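Local coordinates for protein NADH dehydrogenase, putative (Plasmodium falciparum, PDB 5JWC) that probably catalyses the transfer of electrons from NADH through bound FAD to ubiquinone, as a type II NADH dehydrogenase of the malaria parasite, and binds the quinolone inhibitor RYL-552, at residues A[138-143]-A[154-159]; A[150-155]-A[293-298]; A[228-233]-A[258-263]; A[267-272]-A[288-293]. One frame throughout, in Å; residues are numbered along the deposited sequence.

Contact 1: residues A[138-143]-A[154-159]; sequences AKTNTF and FVKDID. With 4W0 (5-fluoro-3-methyl-2-{4-[4-(trifluoromethoxy)benzyl]phenyl}quinolin-4(1H)-one), chain K.
Thr140 lays its methyl on the ring of Phe154. CG2 of Thr140 stands 3.3 Å from the Phe154 ring centroid and 9° off the ring normal, a CH-pi contact over the middle of one face. The methyl reaches it because CG2 is anti to the backbone N, which leaves OG1 beside that nitrogen and 3.5 Å from Phe154 CD2. A threonine fits here: its beta-branch suits the extended strand 138-140, and it offers a methyl to the ring as well as a hydroxyl. Thr142 adds a second methyl, CG2, approaching Phe154 CZ obliquely at 3.7 Å. Lys156 runs past these groups, and between it and Phe154 the side chain of Val155 turns away to touch FAD. Lys156 CD lies 3.8 Å from Thr140 OG1, and bends at chi3 (68°) and chi4 carry NZ to a hydrogen bond with Ala138 O, from above the carbonyl plane. The 2.5 Å between Lys156 NZ and Ala138 O is unusually short, and with a modelled magnesium ion close to the same side chain its exact length is doubtful. Farther along, Asp157 OD2 forms a salt bridge with Arg60, and Asp159 OD2 comes 3.5 Å from C21 of the bound quinolone. The chemistry thus changes along segment 154-159, from ring and methyl packing at Phe154, through a lysine whose ammonium end approaches a main-chain carbonyl, to Ile158 and Asp159 lining the inhibitor site.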
# COMPACT_ATOMS: atom_id res chain seq x y z
N ALA A 138 -1.94 -10.09 22.29
CA ALA A 138 -2.65 -11.34 22.13
C ALA A 138 -2.81 -11.66 20.64
O ALA A 138 -2.37 -10.88 19.78
CB ALA A 138 -4.00 -11.25 22.82
N LYS A 139 -3.39 -12.81 20.32
CA LYS A 139 -3.62 -13.16 18.92
C LYS A 139 -5.07 -13.52 18.67
O LYS A 139 -5.89 -13.53 19.61
CB LYS A 139 -2.68 -14.29 18.47
CG LYS A 139 -2.85 -15.67 19.10
CD LYS A 139 -1.73 -16.58 18.56
CE LYS A 139 -1.75 -17.99 19.15
NZ LYS A 139 -3.12 -18.55 19.10
N THR A 140 -5.41 -13.74 17.41
CA THR A 140 -6.80 -13.99 17.06
C THR A 140 -7.23 -15.36 17.60
O THR A 140 -6.43 -16.29 17.67
CB THR A 140 -7.04 -13.92 15.52
OG1 THR A 140 -6.40 -12.76 14.98
CG2 THR A 140 -8.53 -13.86 15.21
N ASN A 141 -8.48 -15.46 18.01
CA ASN A 141 -9.04 -16.71 18.51
C ASN A 141 -10.23 -17.17 17.67
O ASN A 141 -11.22 -16.46 17.56
CB ASN A 141 -9.47 -16.56 19.97
CG ASN A 141 -9.91 -17.88 20.59
OD1 ASN A 141 -9.77 -18.95 19.99
ND2 ASN A 141 -10.44 -17.80 21.81
N THR A 142 -10.12 -18.37 17.10
CA THR A 142 -11.17 -18.94 16.26
C THR A 142 -12.19 -19.76 17.04
O THR A 142 -13.14 -20.29 16.45
CB THR A 142 -10.60 -19.85 15.19
OG1 THR A 142 -10.07 -21.03 15.81
CG2 THR A 142 -9.50 -19.14 14.41
N PHE A 143 -11.97 -19.91 18.35
CA PHE A 143 -12.78 -20.78 19.19
C PHE A 143 -12.80 -22.23 18.66
O PHE A 143 -13.72 -22.99 18.94
CB PHE A 143 -14.21 -20.24 19.32
CG PHE A 143 -14.27 -18.80 19.79
CD1 PHE A 143 -13.44 -18.35 20.81
CD2 PHE A 143 -15.14 -17.90 19.20
CE1 PHE A 143 -13.49 -17.03 21.25
CE2 PHE A 143 -15.20 -16.58 19.63
CZ PHE A 143 -14.37 -16.15 20.65
N PHE A 154 -9.48 -12.11 9.44
CA PHE A 154 -9.40 -11.48 10.75
C PHE A 154 -9.20 -9.97 10.60
O PHE A 154 -8.90 -9.49 9.51
CB PHE A 154 -8.25 -12.07 11.57
CG PHE A 154 -8.38 -13.55 11.81
CD1 PHE A 154 -9.63 -14.14 11.87
CD2 PHE A 154 -7.26 -14.34 12.00
CE1 PHE A 154 -9.77 -15.51 12.10
CE2 PHE A 154 -7.39 -15.71 12.23
CZ PHE A 154 -8.65 -16.29 12.28
N VAL A 155 -9.38 -9.23 11.70
CA VAL A 155 -9.19 -7.78 11.70
C VAL A 155 -8.32 -7.36 12.85
O VAL A 155 -8.79 -6.71 13.78
CB VAL A 155 -10.53 -7.00 11.84
CG1 VAL A 155 -10.36 -5.57 11.32
CG2 VAL A 155 -11.61 -7.68 11.10
N LYS A 156 -7.04 -7.73 12.84
CA LYS A 156 -6.25 -7.41 14.01
C LYS A 156 -5.10 -6.45 13.72
O LYS A 156 -4.62 -5.78 14.62
CB LYS A 156 -5.72 -8.69 14.66
CG LYS A 156 -6.22 -8.84 16.11
CD LYS A 156 -5.25 -9.65 16.93
CE LYS A 156 -3.98 -8.86 17.10
NZ LYS A 156 -3.33 -9.04 18.38
N ASP A 157 -4.67 -6.38 12.46
CA ASP A 157 -3.52 -5.53 12.15
C ASP A 157 -3.65 -4.92 10.75
O ASP A 157 -4.61 -5.19 10.03
CB ASP A 157 -2.21 -6.33 12.27
CG ASP A 157 -1.04 -5.49 12.80
OD1 ASP A 157 -0.94 -4.27 12.47
OD2 ASP A 157 -0.21 -6.06 13.55
N ILE A 158 -2.70 -4.07 10.40
CA ILE A 158 -2.74 -3.38 9.12
C ILE A 158 -2.95 -4.35 7.95
O ILE A 158 -3.82 -4.12 7.10
CB ILE A 158 -1.44 -2.59 8.90
CG1 ILE A 158 -1.25 -1.56 10.01
CG2 ILE A 158 -1.46 -1.91 7.53
CD1 ILE A 158 -2.25 -0.43 9.98
N ASP A 159 -2.16 -5.42 7.91
CA ASP A 159 -2.24 -6.37 6.79
C ASP A 159 -3.63 -7.01 6.68
O ASP A 159 -4.14 -7.18 5.58
CB ASP A 159 -1.17 -7.47 6.94
CG ASP A 159 -1.16 -8.44 5.76
OD1 ASP A 159 -1.21 -9.68 5.99
OD2 ASP A 159 -1.08 -7.98 4.60
C1 4W0 K . 5.88 4.26 -1.81
C2 4W0 K . 5.32 3.18 -1.11
C3 4W0 K . 4.56 3.44 0.04
C4 4W0 K . 4.32 4.74 0.52
C5 4W0 K . 4.88 5.81 -0.19
C6 4W0 K . 5.65 5.58 -1.33
O1 4W0 K . 2.61 -6.64 6.71
C7 4W0 K . 3.50 4.99 1.77
C8 4W0 K . 2.93 3.85 2.47
C9 4W0 K . 3.21 2.50 1.94
C10 4W0 K . 2.65 1.23 2.48
C11 4W0 K . 1.26 1.18 2.46
C12 4W0 K . 0.61 0.05 2.91
C13 4W0 K . 1.39 -1.01 3.33
C14 4W0 K . 2.78 -0.98 3.32
C15 4W0 K . 3.41 0.16 2.88
O2 4W0 K . 3.30 6.12 2.20
N 4W0 K . 3.98 2.29 0.75
C16 4W0 K . 0.60 -2.20 3.76
C17 4W0 K . 1.18 -3.33 4.55
C18 4W0 K . 1.72 -3.13 5.81
C19 4W0 K . 2.19 -4.22 6.52
C20 4W0 K . 2.12 -5.51 5.99
C21 4W0 K . 1.55 -5.69 4.73
C22 4W0 K . 1.08 -4.60 4.01
C23 4W0 K . 2.08 4.10 3.70
F1 4W0 K . 4.68 7.04 0.24
C24 4W0 K . 3.99 -6.78 7.05
F2 4W0 K . 4.70 -6.02 6.21
F3 4W0 K . 4.39 -8.07 6.92
F4 4W0 K . 4.21 -6.49 8.36

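Contact 2: residues A[150-155]-A[293-298]; sequences KYAYFV and LIWASG
Tyr153 and Ile294 pair as a parallel beta bridge, with Tyr153 N donating almost straight to Leu293 O at 2.8 Å and Tyr153 O accepting from Trp295 N at 2.7 Å, so that both polar groups of the tyrosine backbone are used on one neighbour. Past Phe154 the strands part, and a water takes over, accepting from Val155 N and donating to Trp295 O. Another joins Val155 O to Ala296 O, and at the opposite end a third links Tyr151 O to Leu293 N. Ala152, with only a methyl, packs its CB 4.0 Å from Leu293 CD2 and near Trp295 CB. Phe154 and Trp295 lie side by side, pointing the same way. The edge of the phenylalanine meets the root of the tryptophan, Phe154 CD1 being 3.7 Å from Trp295 CB, and its ring is oblique to the five-membered ring of Trp295, the planes at 63°. On the Tyr153 side, Val155 CG2 presses on Ile294 CG2 at 3.4 Å, a tight pair; the isoleucine methyl is placed there by standing anti to its backbone N. The short, weakly bonded strand 153-154 lies at the edge of the parallel sheet, next to 292-295, whose other neighbour is strand 190-194. Helix 158-174 covers Tyr153, Val155 and Ile294 through Ile164, while Leu293 and Trp295 face strand 264-269 at Val269 and Val266.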
# COMPACT_ATOMS: atom_id res chain seq x y z
N LYS A 150 -9.33 -21.20 8.13
CA LYS A 150 -9.17 -21.45 6.71
C LYS A 150 -9.83 -20.38 5.84
O LYS A 150 -9.23 -19.94 4.85
CB LYS A 150 -9.75 -22.82 6.35
CG LYS A 150 -9.27 -23.37 5.01
CD LYS A 150 -9.81 -24.79 4.76
CE LYS A 150 -9.14 -25.45 3.56
NZ LYS A 150 -9.02 -24.56 2.37
N TYR A 151 -11.04 -19.96 6.19
CA TYR A 151 -11.85 -19.18 5.25
C TYR A 151 -12.15 -17.74 5.66
O TYR A 151 -12.48 -16.92 4.81
CB TYR A 151 -13.18 -19.91 4.99
CG TYR A 151 -13.01 -21.27 4.33
CD1 TYR A 151 -12.47 -21.39 3.06
CD2 TYR A 151 -13.43 -22.43 4.97
CE1 TYR A 151 -12.32 -22.64 2.45
CE2 TYR A 151 -13.29 -23.67 4.37
CZ TYR A 151 -12.74 -23.77 3.12
OH TYR A 151 -12.61 -25.01 2.53
N ALA A 152 -12.07 -17.43 6.95
CA ALA A 152 -12.45 -16.10 7.43
C ALA A 152 -11.28 -15.12 7.40
O ALA A 152 -10.13 -15.53 7.52
CB ALA A 152 -13.01 -16.19 8.84
N TYR A 153 -11.59 -13.83 7.26
CA TYR A 153 -10.60 -12.76 7.36
C TYR A 153 -10.63 -12.15 8.77
O TYR A 153 -11.69 -11.71 9.23
CB TYR A 153 -10.86 -11.67 6.32
CG TYR A 153 -10.57 -12.12 4.91
CD1 TYR A 153 -9.43 -11.69 4.24
CD2 TYR A 153 -11.42 -12.99 4.24
CE1 TYR A 153 -9.15 -12.11 2.96
CE2 TYR A 153 -11.16 -13.41 2.96
CZ TYR A 153 -10.02 -12.97 2.32
OH TYR A 153 -9.74 -13.39 1.05
N PHE A 154 -9.48 -12.11 9.44
CA PHE A 154 -9.40 -11.48 10.75
C PHE A 154 -9.20 -9.97 10.60
O PHE A 154 -8.90 -9.49 9.51
CB PHE A 154 -8.25 -12.07 11.57
CG PHE A 154 -8.38 -13.55 11.81
CD1 PHE A 154 -9.63 -14.14 11.87
CD2 PHE A 154 -7.26 -14.34 12.00
CE1 PHE A 154 -9.77 -15.51 12.10
CE2 PHE A 154 -7.39 -15.71 12.23
CZ PHE A 154 -8.65 -16.29 12.28
N VAL A 155 -9.38 -9.23 11.70
CA VAL A 155 -9.19 -7.78 11.70
C VAL A 155 -8.32 -7.36 12.85
O VAL A 155 -8.79 -6.71 13.78
CB VAL A 155 -10.53 -7.00 11.84
CG1 VAL A 155 -10.36 -5.57 11.32
CG2 VAL A 155 -11.61 -7.68 11.10
N LEU A 293 -16.16 -13.24 4.52
CA LEU A 293 -16.48 -13.47 5.93
C LEU A 293 -15.42 -12.82 6.81
O LEU A 293 -14.24 -13.16 6.72
CB LEU A 293 -16.56 -14.97 6.24
CG LEU A 293 -16.89 -15.37 7.69
CD1 LEU A 293 -18.27 -14.87 8.10
CD2 LEU A 293 -16.81 -16.89 7.82
N ILE A 294 -15.85 -11.88 7.65
CA ILE A 294 -14.93 -11.14 8.49
C ILE A 294 -15.11 -11.54 9.95
O ILE A 294 -16.21 -11.44 10.49
CB ILE A 294 -15.13 -9.62 8.31
CG1 ILE A 294 -14.72 -9.23 6.89
CG2 ILE A 294 -14.31 -8.82 9.33
CD1 ILE A 294 -15.34 -7.94 6.40
N TRP A 295 -14.03 -12.00 10.57
CA TRP A 295 -14.08 -12.45 11.96
C TRP A 295 -13.54 -11.36 12.88
O TRP A 295 -12.33 -11.18 13.01
CB TRP A 295 -13.27 -13.75 12.12
CG TRP A 295 -13.66 -14.58 13.30
CD1 TRP A 295 -13.05 -14.60 14.54
CD2 TRP A 295 -14.72 -15.54 13.35
NE1 TRP A 295 -13.69 -15.52 15.36
CE2 TRP A 295 -14.70 -16.11 14.64
CE3 TRP A 295 -15.67 -15.98 12.43
CZ2 TRP A 295 -15.62 -17.08 15.03
CZ3 TRP A 295 -16.57 -16.96 12.82
CH2 TRP A 295 -16.53 -17.49 14.10
N ALA A 296 -14.44 -10.62 13.52
CA ALA A 296 -14.04 -9.37 14.15
C ALA A 296 -13.75 -9.53 15.63
O ALA A 296 -13.35 -8.58 16.29
CB ALA A 296 -15.11 -8.29 13.93
N SER A 297 -13.93 -10.74 16.14
CA SER A 297 -13.93 -11.02 17.57
C SER A 297 -12.97 -12.15 17.96
O SER A 297 -12.72 -13.06 17.19
CB SER A 297 -15.35 -11.37 18.02
OG SER A 297 -15.94 -12.34 17.14
N GLY A 298 -12.43 -12.06 19.18
CA GLY A 298 -11.69 -13.17 19.76
C GLY A 298 -10.20 -13.00 20.00
O GLY A 298 -9.40 -12.86 19.07
O HOH W 1 -14.17 -14.79 3.40
O HOH W 2 -10.16 -10.33 14.26
O HOH W 3 -10.39 -7.57 15.97

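Contact 3: residues A[228-233]-A[258-263]; sequences ISIIEG and INVLTN
Ile231 CG1 and Leu261 CG both stand anti to the carbonyl carbon, chi1 -65° and -86°, which sends the two chains the same way along one face of the sheet, with Ile231 CG1 3.9 Å from Leu261 CD2. Ser229 has its OG turned likewise, which sets that oxygen 3.3 Å from Asn259 CB; its hydrogen bond, however, goes to His190. Ile230 lies on the other face of the sheet, its CG2 4.2 Å from Ile258 CG2. Beta-branched residues suit these extended strands, since the branch fills space next to the main chain while the end of the chain reaches further. The strands run parallel, 10° apart, and four backbone bonds zigzag between them. Asn259 N donates to Ile228 O and Ile230 N to Asn259 O, both at 2.8 Å; Leu261 N then meets Ile230 O at 2.8 Å, and Glu232 N reaches Leu261 O at 3.1 Å from above the carbonyl plane. Strand 227-232, helix 243-255 and strand 259-262 make a right-handed beta-alpha-beta unit of the Rossmann type. Glu232, near the C-terminal end of the first strand, is bonded by the amides of Gly196 and Gly234, where NADH-binding Rossmann domains commonly carry an acid. The chemistry thus has two parts: four backbone bonds and apolar side chains hold the strands together, and an acid held by glycine amides at the C-terminal end is consistent with a nucleotide-binding role there.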
# COMPACT_ATOMS: atom_id res chain seq x y z
N ILE A 228 -25.03 -6.96 3.37
CA ILE A 228 -24.18 -7.10 4.53
C ILE A 228 -24.98 -7.62 5.71
O ILE A 228 -26.08 -7.11 5.98
CB ILE A 228 -23.56 -5.78 4.99
CG1 ILE A 228 -22.96 -4.99 3.85
CG2 ILE A 228 -22.51 -6.02 6.07
CD1 ILE A 228 -22.47 -3.62 4.35
N SER A 229 -24.42 -8.59 6.42
CA SER A 229 -25.02 -9.09 7.65
C SER A 229 -24.01 -8.96 8.77
O SER A 229 -22.83 -9.19 8.55
CB SER A 229 -25.45 -10.55 7.49
OG SER A 229 -26.36 -10.71 6.41
N ILE A 230 -24.46 -8.61 9.97
CA ILE A 230 -23.59 -8.68 11.14
C ILE A 230 -24.18 -9.70 12.12
O ILE A 230 -25.38 -9.73 12.35
CB ILE A 230 -23.39 -7.28 11.81
CG1 ILE A 230 -22.44 -7.38 13.01
CG2 ILE A 230 -24.71 -6.64 12.19
CD1 ILE A 230 -22.05 -5.99 13.57
N ILE A 231 -23.31 -10.55 12.66
CA ILE A 231 -23.75 -11.67 13.47
C ILE A 231 -23.23 -11.53 14.89
O ILE A 231 -22.02 -11.34 15.10
CB ILE A 231 -23.27 -12.99 12.86
CG1 ILE A 231 -23.94 -13.21 11.50
CG2 ILE A 231 -23.57 -14.16 13.80
CD1 ILE A 231 -22.98 -13.62 10.43
N GLU A 232 -24.13 -11.63 15.87
CA GLU A 232 -23.77 -11.39 17.26
C GLU A 232 -24.57 -12.31 18.20
O GLU A 232 -25.79 -12.39 18.10
CB GLU A 232 -23.98 -9.91 17.60
CG GLU A 232 -23.98 -9.55 19.10
CD GLU A 232 -22.75 -10.02 19.85
OE1 GLU A 232 -21.64 -10.08 19.26
OE2 GLU A 232 -22.91 -10.37 21.05
N GLY A 233 -23.88 -13.00 19.10
CA GLY A 233 -24.51 -13.95 20.01
C GLY A 233 -25.56 -13.38 20.95
O GLY A 233 -26.60 -14.01 21.17
N ILE A 258 -28.79 -3.13 6.58
CA ILE A 258 -27.87 -4.15 7.05
C ILE A 258 -28.67 -5.24 7.75
O ILE A 258 -29.57 -4.93 8.53
CB ILE A 258 -26.83 -3.54 8.04
CG1 ILE A 258 -25.87 -2.61 7.29
CG2 ILE A 258 -26.08 -4.64 8.78
CD1 ILE A 258 -25.21 -1.56 8.18
N ASN A 259 -28.38 -6.51 7.48
CA ASN A 259 -29.02 -7.58 8.22
C ASN A 259 -28.40 -7.71 9.60
O ASN A 259 -27.25 -8.13 9.73
CB ASN A 259 -28.95 -8.91 7.49
CG ASN A 259 -29.95 -9.01 6.36
OD1 ASN A 259 -29.94 -8.21 5.43
ND2 ASN A 259 -30.84 -9.99 6.44
N VAL A 260 -29.17 -7.39 10.63
CA VAL A 260 -28.68 -7.52 11.99
C VAL A 260 -29.09 -8.86 12.58
O VAL A 260 -30.25 -9.07 12.95
CB VAL A 260 -29.18 -6.40 12.89
CG1 VAL A 260 -28.56 -6.55 14.27
CG2 VAL A 260 -28.83 -5.05 12.30
N LEU A 261 -28.12 -9.76 12.66
CA LEU A 261 -28.37 -11.11 13.15
C LEU A 261 -27.89 -11.22 14.60
O LEU A 261 -27.04 -12.05 14.94
CB LEU A 261 -27.67 -12.12 12.23
CG LEU A 261 -28.44 -12.60 10.99
CD1 LEU A 261 -29.24 -11.51 10.32
CD2 LEU A 261 -27.56 -13.29 9.96
N THR A 262 -28.43 -10.36 15.45
CA THR A 262 -28.26 -10.54 16.89
C THR A 262 -28.87 -11.88 17.33
O THR A 262 -29.68 -12.47 16.60
CB THR A 262 -28.90 -9.39 17.69
OG1 THR A 262 -30.07 -8.93 17.01
CG2 THR A 262 -27.91 -8.24 17.79
N ASN A 263 -28.47 -12.36 18.50
CA ASN A 263 -28.94 -13.65 19.02
C ASN A 263 -28.64 -14.81 18.07
O ASN A 263 -29.44 -15.75 17.94
CB ASN A 263 -30.46 -13.61 19.33
CG ASN A 263 -30.80 -12.60 20.41
OD1 ASN A 263 -30.37 -12.74 21.55
ND2 ASN A 263 -31.57 -11.58 20.05

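Contact 4: residues A[267-272]-A[288-293]; sequences IDVDKH and LSYGLL
Two hydrogen bonds join Tyr290 to the turn that follows strand 264-269. Its OH donates to Asp270 O at 2.8 Å, lying in the carbonyl plane, and this oxygen sits at the edge of the phenol ring. Its backbone N donates to His272 O at 3.1 Å, from above the carbonyl plane. A tyrosine suits the place because its rigid side chain reaches from the link between strands 285-289 and 292-295 to the turn and still ends in a hydroxyl. The ring reaches the turn because chi1 of 77° puts CG between the backbone N and the carbonyl carbon. The turn links the first two strands of a three-stranded antiparallel sheet, 264-269, 273-278 and 285-289; from the last of these the chain passes through Tyr290 and Gly291 into strand 292-295 of the parallel Rossmann-type sheet. Among the weaker polar contacts, Ser289 CA approaches His272 O at 3.4 Å as a CA-H...O contact. The apolar part is borne by Val269, whose CG1 meets Leu293 CD2 tip to tip at 3.6 Å. That same valine methyl comes 3.8 Å from Tyr290 OH, the valine and tyrosine side chains crossing at about a right angle, and Tyr151 of helix 148-151 packs on both.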
# COMPACT_ATOMS: atom_id res chain seq x y z
N ILE A 267 -21.25 -21.56 14.02
CA ILE A 267 -20.86 -22.87 14.52
C ILE A 267 -20.04 -23.67 13.52
O ILE A 267 -19.42 -24.66 13.87
CB ILE A 267 -22.09 -23.70 14.91
CG1 ILE A 267 -23.07 -23.75 13.74
CG2 ILE A 267 -22.75 -23.09 16.13
CD1 ILE A 267 -24.30 -24.60 14.00
N ASP A 268 -20.02 -23.21 12.28
CA ASP A 268 -19.24 -23.88 11.25
C ASP A 268 -19.03 -22.98 10.04
O ASP A 268 -19.90 -22.21 9.67
CB ASP A 268 -19.93 -25.18 10.80
CG ASP A 268 -19.04 -26.03 9.93
OD1 ASP A 268 -18.09 -26.62 10.48
OD2 ASP A 268 -19.27 -26.09 8.70
N VAL A 269 -17.86 -23.09 9.42
CA VAL A 269 -17.58 -22.31 8.23
C VAL A 269 -17.08 -23.21 7.10
O VAL A 269 -16.13 -23.95 7.28
CB VAL A 269 -16.54 -21.20 8.50
CG1 VAL A 269 -16.25 -20.40 7.21
CG2 VAL A 269 -17.03 -20.26 9.62
N ASP A 270 -17.74 -23.13 5.95
CA ASP A 270 -17.32 -23.84 4.75
C ASP A 270 -16.85 -22.81 3.72
O ASP A 270 -16.87 -21.61 3.99
CB ASP A 270 -18.48 -24.68 4.18
CG ASP A 270 -18.02 -26.01 3.59
OD1 ASP A 270 -16.80 -26.19 3.38
OD2 ASP A 270 -18.90 -26.87 3.34
N LYS A 271 -16.45 -23.27 2.53
CA LYS A 271 -15.89 -22.36 1.54
C LYS A 271 -16.90 -21.34 1.02
O LYS A 271 -16.57 -20.17 0.86
CB LYS A 271 -15.30 -23.14 0.36
CG LYS A 271 -14.52 -22.25 -0.60
CD LYS A 271 -13.77 -23.06 -1.64
CE LYS A 271 -12.99 -22.15 -2.57
NZ LYS A 271 -12.30 -22.92 -3.64
N HIS A 272 -18.13 -21.77 0.76
CA HIS A 272 -19.14 -20.87 0.19
C HIS A 272 -20.32 -20.56 1.11
O HIS A 272 -21.16 -19.73 0.78
CB HIS A 272 -19.67 -21.45 -1.13
CG HIS A 272 -18.62 -21.64 -2.17
ND1 HIS A 272 -17.97 -20.58 -2.76
CD2 HIS A 272 -18.07 -22.76 -2.70
CE1 HIS A 272 -17.07 -21.03 -3.62
NE2 HIS A 272 -17.12 -22.36 -3.60
N LEU A 288 -26.07 -19.98 5.49
CA LEU A 288 -26.01 -18.71 4.76
C LEU A 288 -24.87 -18.73 3.75
O LEU A 288 -23.74 -19.10 4.10
CB LEU A 288 -25.78 -17.55 5.73
CG LEU A 288 -26.95 -16.75 6.28
CD1 LEU A 288 -27.97 -17.67 6.87
CD2 LEU A 288 -26.43 -15.79 7.34
N SER A 289 -25.14 -18.30 2.52
CA SER A 289 -24.07 -18.13 1.54
C SER A 289 -23.32 -16.83 1.81
O SER A 289 -23.88 -15.88 2.39
CB SER A 289 -24.61 -18.14 0.11
OG SER A 289 -25.13 -19.42 -0.20
N TYR A 290 -22.05 -16.79 1.41
CA TYR A 290 -21.25 -15.58 1.62
C TYR A 290 -20.12 -15.46 0.60
O TYR A 290 -19.64 -16.47 0.10
CB TYR A 290 -20.66 -15.57 3.03
CG TYR A 290 -19.46 -16.47 3.20
CD1 TYR A 290 -19.60 -17.81 3.52
CD2 TYR A 290 -18.17 -15.97 3.06
CE1 TYR A 290 -18.50 -18.63 3.68
CE2 TYR A 290 -17.07 -16.78 3.21
CZ TYR A 290 -17.23 -18.11 3.53
OH TYR A 290 -16.13 -18.91 3.70
N GLY A 291 -19.68 -14.23 0.34
CA GLY A 291 -18.49 -14.01 -0.47
C GLY A 291 -17.28 -13.56 0.34
O GLY A 291 -16.14 -13.87 -0.01
N LEU A 292 -17.54 -12.84 1.42
CA LEU A 292 -16.48 -12.35 2.29
C LEU A 292 -16.93 -12.49 3.73
O LEU A 292 -17.96 -11.93 4.11
CB LEU A 292 -16.15 -10.89 1.95
CG LEU A 292 -15.28 -10.02 2.88
CD1 LEU A 292 -13.92 -10.65 3.12
CD2 LEU A 292 -15.12 -8.61 2.28
N LEU A 293 -16.16 -13.24 4.52
CA LEU A 293 -16.48 -13.47 5.93
C LEU A 293 -15.42 -12.82 6.81
O LEU A 293 -14.24 -13.16 6.72
CB LEU A 293 -16.56 -14.97 6.24
CG LEU A 293 -16.89 -15.37 7.69
CD1 LEU A 293 -18.27 -14.87 8.10
CD2 LEU A 293 -16.81 -16.89 7.82

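Overall arrangement
Contacts 1 and 2 share Phe154 and Val155, their centres 7 Å apart, and Asn141 N probably bonds to Gly298 O at 3.0 Å between them. Contacts 2 and 4 share Leu293, and Tyr151 CB lies 3.4 Å from Tyr290 OH. Contact 3 lies at the opposite edge of the same parallel sheet from strand 153-154, its centre 15 Å from that of contact 2, but its Leu261 CD2 touches Leu288 CD2 of contact 4 at 3.8 Å. FAD is met where contacts 1 and 2 share Val155, the inhibitor at the other end of contact 1. Contact 3 is more remote, with the side chain of Ile230 about 13 Å from FAD and that of Ile258 about 10 Å from a bound quinolone.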